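Local coordinates for protein glycoside hydrolase, GH17 family (Formosa sp. Hel1_33_131, PDB 6FCG) that probably hydrolyses internal beta-1,3-glucosidic linkages of the algal storage glucan laminarin, as an endo-acting glycoside hydrolase of family 17, at residues A[43-52]-A[337-346]; A[205-216]-A[231-241]. One frame throughout, in Å; residues are numbered along the deposited sequence.

Interaction 1: residues A[43-52]-A[337-346]; sequences ILGNSKYLAI and REWTNEANMS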
loop_
_atom_site.group_PDB
_atom_site.type_symbol
_atom_site.label_atom_id
_atom_site.label_comp_id
_atom_site.label_asym_id
_atom_site.label_seq_id
_atom_site.Cartn_x
_atom_site.Cartn_y
_atom_site.Cartn_z
ATOM N N ILE A 43 17.886 34.698 -36.884
ATOM C CA ILE A 43 17.105 33.465 -36.797
ATOM C C ILE A 43 16.381 33.292 -35.453
ATOM O O ILE A 43 15.207 32.909 -35.398
ATOM C CB ILE A 43 18.044 32.257 -37.016
ATOM C CG1 ILE A 43 18.462 32.221 -38.473
ATOM C CG2 ILE A 43 17.365 30.937 -36.637
ATOM C CD1 ILE A 43 19.587 31.250 -38.741
ATOM N N LEU A 44 17.112 33.525 -34.367
ATOM C CA LEU A 44 16.577 33.254 -33.062
ATOM C C LEU A 44 15.505 34.281 -32.732
ATOM O O LEU A 44 15.700 35.486 -32.915
ATOM C CB LEU A 44 17.677 33.231 -32.012
ATOM C CG LEU A 44 18.737 32.131 -32.176
ATOM C CD1 LEU A 44 19.836 32.298 -31.133
ATOM C CD2 LEU A 44 18.139 30.749 -32.090
ATOM N N GLY A 45 14.352 33.796 -32.266
ATOM C CA GLY A 45 13.222 34.671 -31.916
ATOM C C GLY A 45 12.357 35.098 -33.080
ATOM O O GLY A 45 11.508 35.964 -32.933
ATOM N N ASN A 46 12.595 34.492 -34.235
ATOM C CA ASN A 46 11.943 34.851 -35.453
ATOM C C ASN A 46 11.095 33.667 -35.827
ATOM O O ASN A 46 11.635 32.611 -36.132
ATOM C CB ASN A 46 13.001 35.130 -36.523
ATOM C CG ASN A 46 12.403 35.544 -37.885
ATOM O OD1 ASN A 46 11.252 35.226 -38.246
ATOM N ND2 ASN A 46 13.216 36.237 -38.657
ATOM N N SER A 47 9.774 33.846 -35.847
ATOM C CA SER A 47 8.851 32.725 -36.073
ATOM C C SER A 47 8.822 32.175 -37.503
ATOM O O SER A 47 8.232 31.133 -37.733
ATOM C CB SER A 47 7.449 33.096 -35.625
ATOM O OG SER A 47 6.954 34.143 -36.412
ATOM N N LYS A 48 9.487 32.841 -38.450
ATOM C CA LYS A 48 9.747 32.232 -39.766
ATOM C C LYS A 48 10.778 31.100 -39.709
ATOM O O LYS A 48 10.888 30.358 -40.659
ATOM C CB LYS A 48 10.198 33.288 -40.769
ATOM C CG LYS A 48 9.087 34.250 -41.126
ATOM C CD LYS A 48 9.604 35.440 -41.918
ATOM C CE LYS A 48 8.685 36.647 -41.752
ATOM N NZ LYS A 48 8.838 37.575 -42.900
ATOM N N TYR A 49 11.561 31.025 -38.624
ATOM C CA TYR A 49 12.560 29.956 -38.390
ATOM C C TYR A 49 12.268 29.136 -37.103
ATOM O O TYR A 49 12.994 29.253 -36.083
ATOM C CB TYR A 49 13.975 30.560 -38.331
ATOM C CG TYR A 49 14.349 31.421 -39.508
ATOM C CD1 TYR A 49 14.063 32.785 -39.536
ATOM C CD2 TYR A 49 15.021 30.865 -40.618
ATOM C CE1 TYR A 49 14.417 33.567 -40.624
ATOM C CE2 TYR A 49 15.383 31.640 -41.710
ATOM C CZ TYR A 49 15.073 32.982 -41.706
ATOM O OH TYR A 49 15.447 33.735 -42.781
ATOM N N LEU A 50 11.210 28.327 -37.155
ATOM C CA LEU A 50 10.812 27.483 -36.008
ATOM C C LEU A 50 11.915 26.501 -35.663
ATOM O O LEU A 50 12.536 25.919 -36.562
ATOM C CB LEU A 50 9.538 26.686 -36.284
ATOM C CG LEU A 50 8.222 27.476 -36.355
ATOM C CD1 LEU A 50 7.063 26.539 -36.684
ATOM C CD2 LEU A 50 7.921 28.273 -35.093
ATOM N N ALA A 51 12.163 26.359 -34.359
ATOM C CA ALA A 51 13.228 25.514 -33.831
ATOM C C ALA A 51 12.676 24.217 -33.264
ATOM O O ALA A 51 11.490 24.150 -32.912
ATOM C CB ALA A 51 13.987 26.263 -32.751
ATOM N N ILE A 52 13.557 23.221 -33.162
ATOM C CA ILE A 52 13.247 21.926 -32.576
ATOM C C ILE A 52 14.519 21.288 -32.021
ATOM O O ILE A 52 15.593 21.471 -32.584
ATOM C CB ILE A 52 12.581 20.999 -33.629
ATOM C CG1 ILE A 52 11.834 19.835 -32.991
ATOM C CG2 ILE A 52 13.575 20.428 -34.627
ATOM C CD1 ILE A 52 10.438 19.647 -33.547
ATOM N N ARG A 337 4.377 27.250 -28.470
ATOM C CA ARG A 337 4.552 27.941 -29.734
ATOM C C ARG A 337 3.945 29.341 -29.687
ATOM O O ARG A 337 4.624 30.317 -30.053
ATOM C CB ARG A 337 3.992 27.122 -30.901
ATOM C CG ARG A 337 4.831 25.901 -31.288
ATOM C CD ARG A 337 6.237 26.238 -31.774
ATOM N NE ARG A 337 6.860 25.028 -32.312
ATOM C CZ ARG A 337 8.173 24.799 -32.426
ATOM N NH1 ARG A 337 8.554 23.654 -32.967
ATOM N NH2 ARG A 337 9.106 25.674 -32.073
ATOM N N GLU A 338 2.696 29.456 -29.230
ATOM C CA GLU A 338 2.041 30.790 -29.100
ATOM C C GLU A 338 2.809 31.737 -28.175
ATOM O O GLU A 338 3.119 32.857 -28.554
ATOM C CB GLU A 338 0.596 30.676 -28.617
ATOM C CG GLU A 338 -0.405 30.402 -29.733
ATOM C CD GLU A 338 -1.712 29.818 -29.216
ATOM O OE1 GLU A 338 -2.271 30.383 -28.238
ATOM O OE2 GLU A 338 -2.172 28.783 -29.773
ATOM N N TRP A 339 3.178 31.249 -27.000
ATOM C CA TRP A 339 3.965 32.053 -26.067
ATOM C C TRP A 339 5.295 32.527 -26.667
ATOM O O TRP A 339 5.615 33.695 -26.586
ATOM C CB TRP A 339 4.222 31.308 -24.738
ATOM C CG TRP A 339 5.335 31.878 -23.917
ATOM C CD1 TRP A 339 5.517 33.182 -23.582
ATOM C CD2 TRP A 339 6.423 31.163 -23.341
ATOM N NE1 TRP A 339 6.663 33.326 -22.842
ATOM C CE2 TRP A 339 7.238 32.096 -22.678
ATOM C CE3 TRP A 339 6.783 29.818 -23.308
ATOM C CZ2 TRP A 339 8.382 31.734 -21.988
ATOM C CZ3 TRP A 339 7.926 29.445 -22.611
ATOM C CH2 TRP A 339 8.712 30.401 -21.966
ATOM N N THR A 340 6.063 31.611 -27.239
ATOM C CA THR A 340 7.390 31.938 -27.714
ATOM C C THR A 340 7.357 32.849 -28.910
ATOM O O THR A 340 8.183 33.743 -29.021
ATOM C CB THR A 340 8.265 30.673 -27.958
ATOM O OG1 THR A 340 7.577 29.705 -28.776
ATOM C CG2 THR A 340 8.635 30.062 -26.626
ATOM N N ASN A 341 6.415 32.636 -29.810
ATOM C CA ASN A 341 6.341 33.475 -30.997
ATOM C C ASN A 341 5.865 34.915 -30.631
ATOM O O ASN A 341 6.374 35.874 -31.197
ATOM C CB ASN A 341 5.664 32.759 -32.191
ATOM C CG ASN A 341 4.465 33.526 -32.718
ATOM O OD1 ASN A 341 4.576 34.104 -33.775
ATOM N ND2 ASN A 341 3.347 33.617 -31.956
ATOM N N GLU A 342 4.973 35.065 -29.642
ATOM C CA GLU A 342 4.557 36.408 -29.104
ATOM C C GLU A 342 5.661 37.101 -28.290
ATOM O O GLU A 342 5.729 38.305 -28.278
ATOM C CB GLU A 342 3.262 36.334 -28.238
ATOM N N ALA A 343 6.536 36.331 -27.652
ATOM C CA ALA A 343 7.655 36.879 -26.880
ATOM C C ALA A 343 8.970 36.998 -27.681
ATOM O O ALA A 343 9.991 37.395 -27.142
ATOM C CB ALA A 343 7.879 36.013 -25.658
ATOM N N ASN A 344 8.929 36.683 -28.976
ATOM C CA ASN A 344 10.124 36.592 -29.848
ATOM C C ASN A 344 11.267 35.739 -29.255
ATOM O O ASN A 344 12.408 36.166 -29.152
ATOM C CB ASN A 344 10.590 38.001 -30.298
ATOM C CG ASN A 344 9.511 38.778 -31.111
ATOM O OD1 ASN A 344 9.095 38.467 -32.281
ATOM N ND2 ASN A 344 9.069 39.844 -30.486
ATOM N N MET A 345 10.909 34.524 -28.855
ATOM C CA MET A 345 11.865 33.509 -28.449
ATOM C C MET A 345 11.785 32.334 -29.426
ATOM O O MET A 345 10.717 31.964 -29.884
ATOM C CB MET A 345 11.563 33.014 -27.021
ATOM C CG MET A 345 11.671 34.071 -25.933
ATOM S SD MET A 345 11.087 33.571 -24.289
ATOM C CE MET A 345 11.989 34.822 -23.397
ATOM N N SER A 346 12.932 31.784 -29.776
ATOM C CA SER A 346 13.022 30.439 -30.277
ATOM C C SER A 346 12.675 29.421 -29.180
ATOM O O SER A 346 12.905 29.634 -27.981
ATOM C CB SER A 346 14.422 30.183 -30.862
ATOM O OG SER A 346 14.585 30.849 -32.111
#
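Both terminal nitrogens of Arg337 grip one atom, the carbonyl oxygen of Ala51, where the first strand of the TIM barrel meets the helix 326-342 packed outside it. NH1 and NH2 each stand 3.0 Å from Ala51 O, which lies in the guanidinium plane, so the head meets the carbonyl end-on; the NH1 bond runs nearly along the C=O axis. Leu50 covers one face of the guanidinium, its CD2 4.2 Å from NH2. Arginine suits the site because its long chain, bent at chi2 (-62°), brings a flat double donor from the helix to the strand. An alanine here is likely to leave the Ala51 carbonyl without these two donors and Leu50 without the flat group it lies against. Further along, Ser47 packs its CB 3.6 Å from Asn341 OD1 at the exposed border.

Tyr333, one turn back in the same helix, positions the guanidinium by bonding NH1 through its hydroxyl. The helix ends in a Schellman motif at Asn344, whose positive phi turns the chain back toward residues 43-46. There a type II turn sets Gly45 against Asn344, and the positive phi of Gly45 by itself favours glycine. Ser346 supplies a small acceptor beside Leu44: Gly45 N donates to Ser346 OG over 3.0 Å, nearly straight at 164°.

Interaction 2: residues A[205-216]-A[231-241]; sequences LWITSSDNFASW and LIEAVDYLSVH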
loop_
_atom_site.group_PDB
_atom_site.type_symbol
_atom_site.label_atom_id
_atom_site.label_comp_id
_atom_site.label_asym_id
_atom_site.label_seq_id
_atom_site.Cartn_x
_atom_site.Cartn_y
_atom_site.Cartn_z
ATOM N N LEU A 205 28.813 34.054 -35.240
ATOM C CA LEU A 205 28.544 32.789 -34.571
ATOM C C LEU A 205 28.251 33.053 -33.120
ATOM O O LEU A 205 29.033 33.715 -32.444
ATOM C CB LEU A 205 29.758 31.855 -34.668
ATOM C CG LEU A 205 29.632 30.478 -34.037
ATOM C CD1 LEU A 205 28.743 29.581 -34.865
ATOM C CD2 LEU A 205 30.985 29.840 -33.870
ATOM N N TRP A 206 27.111 32.586 -32.650
ATOM C CA TRP A 206 26.690 32.868 -31.292
ATOM C C TRP A 206 27.084 31.730 -30.361
ATOM O O TRP A 206 26.984 30.564 -30.728
ATOM C CB TRP A 206 25.177 33.181 -31.255
ATOM C CG TRP A 206 24.867 34.649 -31.388
ATOM C CD1 TRP A 206 25.703 35.618 -31.847
ATOM C CD2 TRP A 206 23.632 35.305 -31.075
ATOM N NE1 TRP A 206 25.074 36.834 -31.838
ATOM C CE2 TRP A 206 23.797 36.672 -31.389
ATOM C CE3 TRP A 206 22.406 34.872 -30.579
ATOM C CZ2 TRP A 206 22.799 37.608 -31.199
ATOM C CZ3 TRP A 206 21.394 35.801 -30.398
ATOM C CH2 TRP A 206 21.600 37.160 -30.708
ATOM N N ILE A 207 27.512 32.086 -29.148
ATOM C CA ILE A 207 27.925 31.113 -28.152
ATOM C C ILE A 207 26.975 31.168 -26.983
ATOM O O ILE A 207 26.568 32.240 -26.552
ATOM C CB ILE A 207 29.340 31.394 -27.662
ATOM C CG1 ILE A 207 30.292 31.634 -28.843
ATOM C CG2 ILE A 207 29.840 30.235 -26.802
ATOM C CD1 ILE A 207 30.438 30.461 -29.805
ATOM N N THR A 208 26.620 30.000 -26.457
ATOM C CA THR A 208 25.716 29.902 -25.295
ATOM C C THR A 208 26.058 28.685 -24.482
ATOM O O THR A 208 27.044 27.995 -24.761
ATOM C CB THR A 208 24.226 29.840 -25.735
ATOM O OG1 THR A 208 23.354 30.003 -24.616
ATOM C CG2 THR A 208 23.899 28.520 -26.459
ATOM N N SER A 209 25.257 28.451 -23.446
ATOM C CA SER A 209 25.197 27.171 -22.751
ATOM C C SER A 209 23.734 26.845 -22.595
ATOM O O SER A 209 22.940 27.730 -22.344
ATOM C CB SER A 209 25.863 27.247 -21.389
ATOM O OG SER A 209 25.932 25.968 -20.782
ATOM N N SER A 210 23.364 25.582 -22.773
ATOM C CA SER A 210 21.960 25.217 -22.677
ATOM C C SER A 210 21.760 24.526 -21.337
ATOM O O SER A 210 22.376 23.500 -21.048
ATOM C CB SER A 210 21.532 24.368 -23.873
ATOM O OG SER A 210 20.168 24.609 -24.190
ATOM N N ASP A 211 20.907 25.102 -20.507
ATOM C CA ASP A 211 20.788 24.628 -19.136
ATOM C C ASP A 211 19.422 24.942 -18.519
ATOM O O ASP A 211 18.647 25.756 -19.034
ATOM C CB ASP A 211 21.939 25.211 -18.278
ATOM C CG ASP A 211 22.451 24.214 -17.209
ATOM O OD1 ASP A 211 21.606 23.625 -16.489
ATOM O OD2 ASP A 211 23.695 24.035 -17.113
ATOM N N ASN A 212 19.152 24.261 -17.418
ATOM C CA ASN A 212 17.962 24.469 -16.604
ATOM C C ASN A 212 17.850 25.898 -16.098
ATOM O O ASN A 212 18.841 26.539 -15.781
ATOM C CB ASN A 212 18.031 23.539 -15.399
ATOM C CG ASN A 212 16.765 23.548 -14.577
ATOM O OD1 ASN A 212 16.678 24.223 -13.534
ATOM N ND2 ASN A 212 15.783 22.761 -15.009
ATOM N N PHE A 213 16.627 26.367 -15.989
ATOM C CA PHE A 213 16.361 27.707 -15.512
ATOM C C PHE A 213 17.093 28.043 -14.216
ATOM O O PHE A 213 17.515 29.174 -14.024
ATOM C CB PHE A 213 14.842 27.926 -15.333
ATOM C CG PHE A 213 14.290 27.303 -14.103
ATOM C CD1 PHE A 213 14.023 25.954 -14.053
ATOM C CD2 PHE A 213 14.044 28.075 -12.972
ATOM C CE1 PHE A 213 13.492 25.380 -12.905
ATOM C CE2 PHE A 213 13.526 27.516 -11.818
ATOM C CZ PHE A 213 13.249 26.167 -11.787
ATOM N N ALA A 214 17.188 27.079 -13.311
ATOM C CA ALA A 214 17.839 27.299 -12.023
ATOM C C ALA A 214 19.342 27.534 -12.180
ATOM O O ALA A 214 19.928 28.331 -11.465
ATOM C CB ALA A 214 17.566 26.115 -11.084
ATOM N N SER A 215 19.955 26.839 -13.118
ATOM C CA SER A 215 21.387 27.021 -13.408
ATOM C C SER A 215 21.719 28.416 -13.922
ATOM O O SER A 215 22.797 28.917 -13.693
ATOM C CB SER A 215 21.852 25.997 -14.451
ATOM O OG SER A 215 21.532 24.689 -14.036
ATOM N N TRP A 216 20.763 29.027 -14.602
ATOM C CA TRP A 216 20.903 30.379 -15.070
ATOM C C TRP A 216 20.460 31.403 -14.061
ATOM O O TRP A 216 20.310 32.574 -14.399
ATOM C CB TRP A 216 20.114 30.576 -16.376
ATOM C CG TRP A 216 20.827 30.063 -17.610
ATOM C CD1 TRP A 216 20.383 29.086 -18.474
ATOM C CD2 TRP A 216 22.085 30.490 -18.091
ATOM N NE1 TRP A 216 21.306 28.895 -19.472
ATOM C CE2 TRP A 216 22.347 29.769 -19.273
ATOM C CE3 TRP A 216 23.002 31.441 -17.661
ATOM C CZ2 TRP A 216 23.503 29.969 -20.028
ATOM C CZ3 TRP A 216 24.171 31.636 -18.411
ATOM C CH2 TRP A 216 24.408 30.893 -19.575
ATOM N N LEU A 231 29.706 34.232 -16.643
ATOM C CA LEU A 231 29.184 33.427 -17.730
ATOM C C LEU A 231 28.038 34.114 -18.451
ATOM O O LEU A 231 27.978 34.112 -19.675
ATOM C CB LEU A 231 28.704 32.068 -17.214
ATOM C CG LEU A 231 28.086 31.140 -18.266
ATOM C CD1 LEU A 231 29.105 30.750 -19.323
ATOM C CD2 LEU A 231 27.542 29.904 -17.596
ATOM N N ILE A 232 27.129 34.703 -17.683
ATOM C CA ILE A 232 26.033 35.481 -18.253
ATOM C C ILE A 232 26.553 36.656 -19.092
ATOM O O ILE A 232 25.951 36.957 -20.115
ATOM C CB ILE A 232 25.054 35.964 -17.172
ATOM C CG1 ILE A 232 24.286 34.770 -16.604
ATOM C CG2 ILE A 232 24.062 36.972 -17.729
ATOM C CD1 ILE A 232 23.707 35.004 -15.231
ATOM N N GLU A 233 27.651 37.304 -18.665
ATOM C CA GLU A 233 28.349 38.325 -19.484
ATOM C C GLU A 233 28.967 37.753 -20.741
ATOM O O GLU A 233 28.906 38.378 -21.764
ATOM C CB GLU A 233 29.491 39.082 -18.718
ATOM C CG GLU A 233 29.019 40.242 -17.757
ATOM C CD GLU A 233 28.403 41.482 -18.428
ATOM O OE1 GLU A 233 27.998 41.469 -19.597
ATOM O OE2 GLU A 233 28.235 42.500 -17.725
ATOM N N ALA A 234 29.587 36.584 -20.656
ATOM C CA ALA A 234 30.365 36.042 -21.774
ATOM C C ALA A 234 29.528 35.485 -22.913
ATOM O O ALA A 234 29.936 35.604 -24.064
ATOM C CB ALA A 234 31.327 34.974 -21.280
ATOM N N VAL A 235 28.374 34.883 -22.620
ATOM C CA VAL A 235 27.533 34.271 -23.682
ATOM C C VAL A 235 26.859 35.316 -24.562
ATOM O O VAL A 235 26.672 36.451 -24.141
ATOM C CB VAL A 235 26.434 33.308 -23.133
ATOM C CG1 VAL A 235 27.071 32.124 -22.444
ATOM C CG2 VAL A 235 25.440 34.000 -22.217
ATOM N N ASP A 236 26.520 34.945 -25.787
ATOM C CA ASP A 236 25.756 35.853 -26.662
ATOM C C ASP A 236 24.288 35.842 -26.283
ATOM O O ASP A 236 23.615 36.869 -26.408
ATOM C CB ASP A 236 25.956 35.503 -28.126
ATOM C CG ASP A 236 27.380 35.764 -28.593
ATOM O OD1 ASP A 236 27.754 36.941 -28.708
ATOM O OD2 ASP A 236 28.138 34.788 -28.874
ATOM N N TYR A 237 23.786 34.694 -25.803
ATOM C CA TYR A 237 22.434 34.596 -25.240
ATOM C C TYR A 237 22.337 33.455 -24.225
ATOM O O TYR A 237 23.264 32.662 -24.107
ATOM C CB TYR A 237 21.409 34.404 -26.366
ATOM C CG TYR A 237 21.306 32.989 -26.949
ATOM C CD1 TYR A 237 22.191 32.544 -27.907
ATOM C CD2 TYR A 237 20.286 32.121 -26.556
ATOM C CE1 TYR A 237 22.072 31.271 -28.457
ATOM C CE2 TYR A 237 20.160 30.857 -27.095
ATOM C CZ TYR A 237 21.058 30.426 -28.038
ATOM O OH TYR A 237 20.942 29.164 -28.598
ATOM N N LEU A 238 21.193 33.363 -23.537
ATOM C CA LEU A 238 20.912 32.298 -22.578
ATOM C C LEU A 238 19.922 31.310 -23.164
ATOM O O LEU A 238 18.811 31.683 -23.513
ATOM C CB LEU A 238 20.338 32.858 -21.270
ATOM C CG LEU A 238 21.311 33.551 -20.299
ATOM C CD1 LEU A 238 21.736 34.928 -20.809
ATOM C CD2 LEU A 238 20.672 33.707 -18.930
ATOM N N SER A 239 20.322 30.041 -23.232
ATOM C CA SER A 239 19.457 28.941 -23.661
ATOM C C SER A 239 18.906 28.219 -22.384
ATOM O O SER A 239 19.635 27.547 -21.662
ATOM C CB SER A 239 20.229 27.989 -24.570
ATOM O OG SER A 239 19.387 27.013 -25.132
ATOM N N VAL A 240 17.615 28.383 -22.134
ATOM C CA VAL A 240 16.989 28.052 -20.873
ATOM C C VAL A 240 16.061 26.874 -21.038
ATOM O O VAL A 240 15.233 26.863 -21.965
ATOM C CB VAL A 240 16.178 29.255 -20.361
ATOM C CG1 VAL A 240 15.333 28.881 -19.164
ATOM C CG2 VAL A 240 17.126 30.379 -20.008
ATOM N N HIS A 241 16.151 25.920 -20.115
ATOM C CA HIS A 241 15.214 24.780 -20.093
ATOM C C HIS A 241 14.182 24.907 -18.971
ATOM O O HIS A 241 14.547 25.254 -17.850
ATOM C CB HIS A 241 15.946 23.442 -19.891
ATOM C CG HIS A 241 17.058 23.190 -20.866
ATOM N ND1 HIS A 241 17.736 21.990 -20.897
ATOM C CD2 HIS A 241 17.599 23.954 -21.847
ATOM C CE1 HIS A 241 18.651 22.029 -21.844
ATOM N NE2 HIS A 241 18.593 23.210 -22.434
#
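Trp216 lies with one indole face against Leu238, whose CG sits 3.8 Å from the centroid of the six-membered ring, while Ile232 CG1 and Val235 CG1 meet its edge. The indole packs on the helix-facing side of two adjacent parallel TIM-barrel strands, 206-212 and 238-241, joined by a beta-alpha-beta crossover. With CG anti to the carbonyl carbon (chi1 -80°), the indole reaches back over the sheet, and NE1 donates to Ser239 O at 3.1 Å from above the carbonyl plane. Asp211 N reaches the same oxygen from the opposite face, so one buried acceptor serves two donors.

Among the inward residues, Ser210 OG is hydrogen-bonded to both Ser239 OG and His241 NE2, each at 2.7 Å; small hydroxyls suit this close pairing. The His241 ring turns one face to Asp211 N and its edge to Ser210 OG, and Glu169 bonds its ND1. Nearer the N-terminal ends of the strands, Thr208 serves twice: OG1 donates to Tyr237 O at 2.7 Å while CB, on its carbon side, rests over the tyrosine face. Asp236 lays CB over the five-membered ring of Trp206, its carboxylate 10° from the indole plane, and OD2 takes Ile207 N at 2.8 Å through its anti lone pair.

This short acid suits both that N-H and a salt bridge to Lys196 of helix 182-197; strand 161-168 flanks strand 206-212, and helix 266-294 packs on Trp216 and Leu238 through Val288.

From the N terminus, residues 43-52 lead into the first strand of the barrel, and 284 residues follow before 337-346 returns to them. Interaction 1 thus closes a long loop that joins the beginning of the barrel to the helix 326-342 late in the chain. Interaction 2 falls wholly within that span and closes a short loop of its own, with 14 residues between 205-216 and 231-241, tying two neighbouring strands. The loops nest and do not cross. Their centres are about 17 Å apart, yet they touch: Leu44 CD1 packs 3.6 Å from Tyr237 CE1 and 3.7 Å from Trp206 CE3, linking the N-terminal segment to the fifth strand and to the residue leading into strand 238-241.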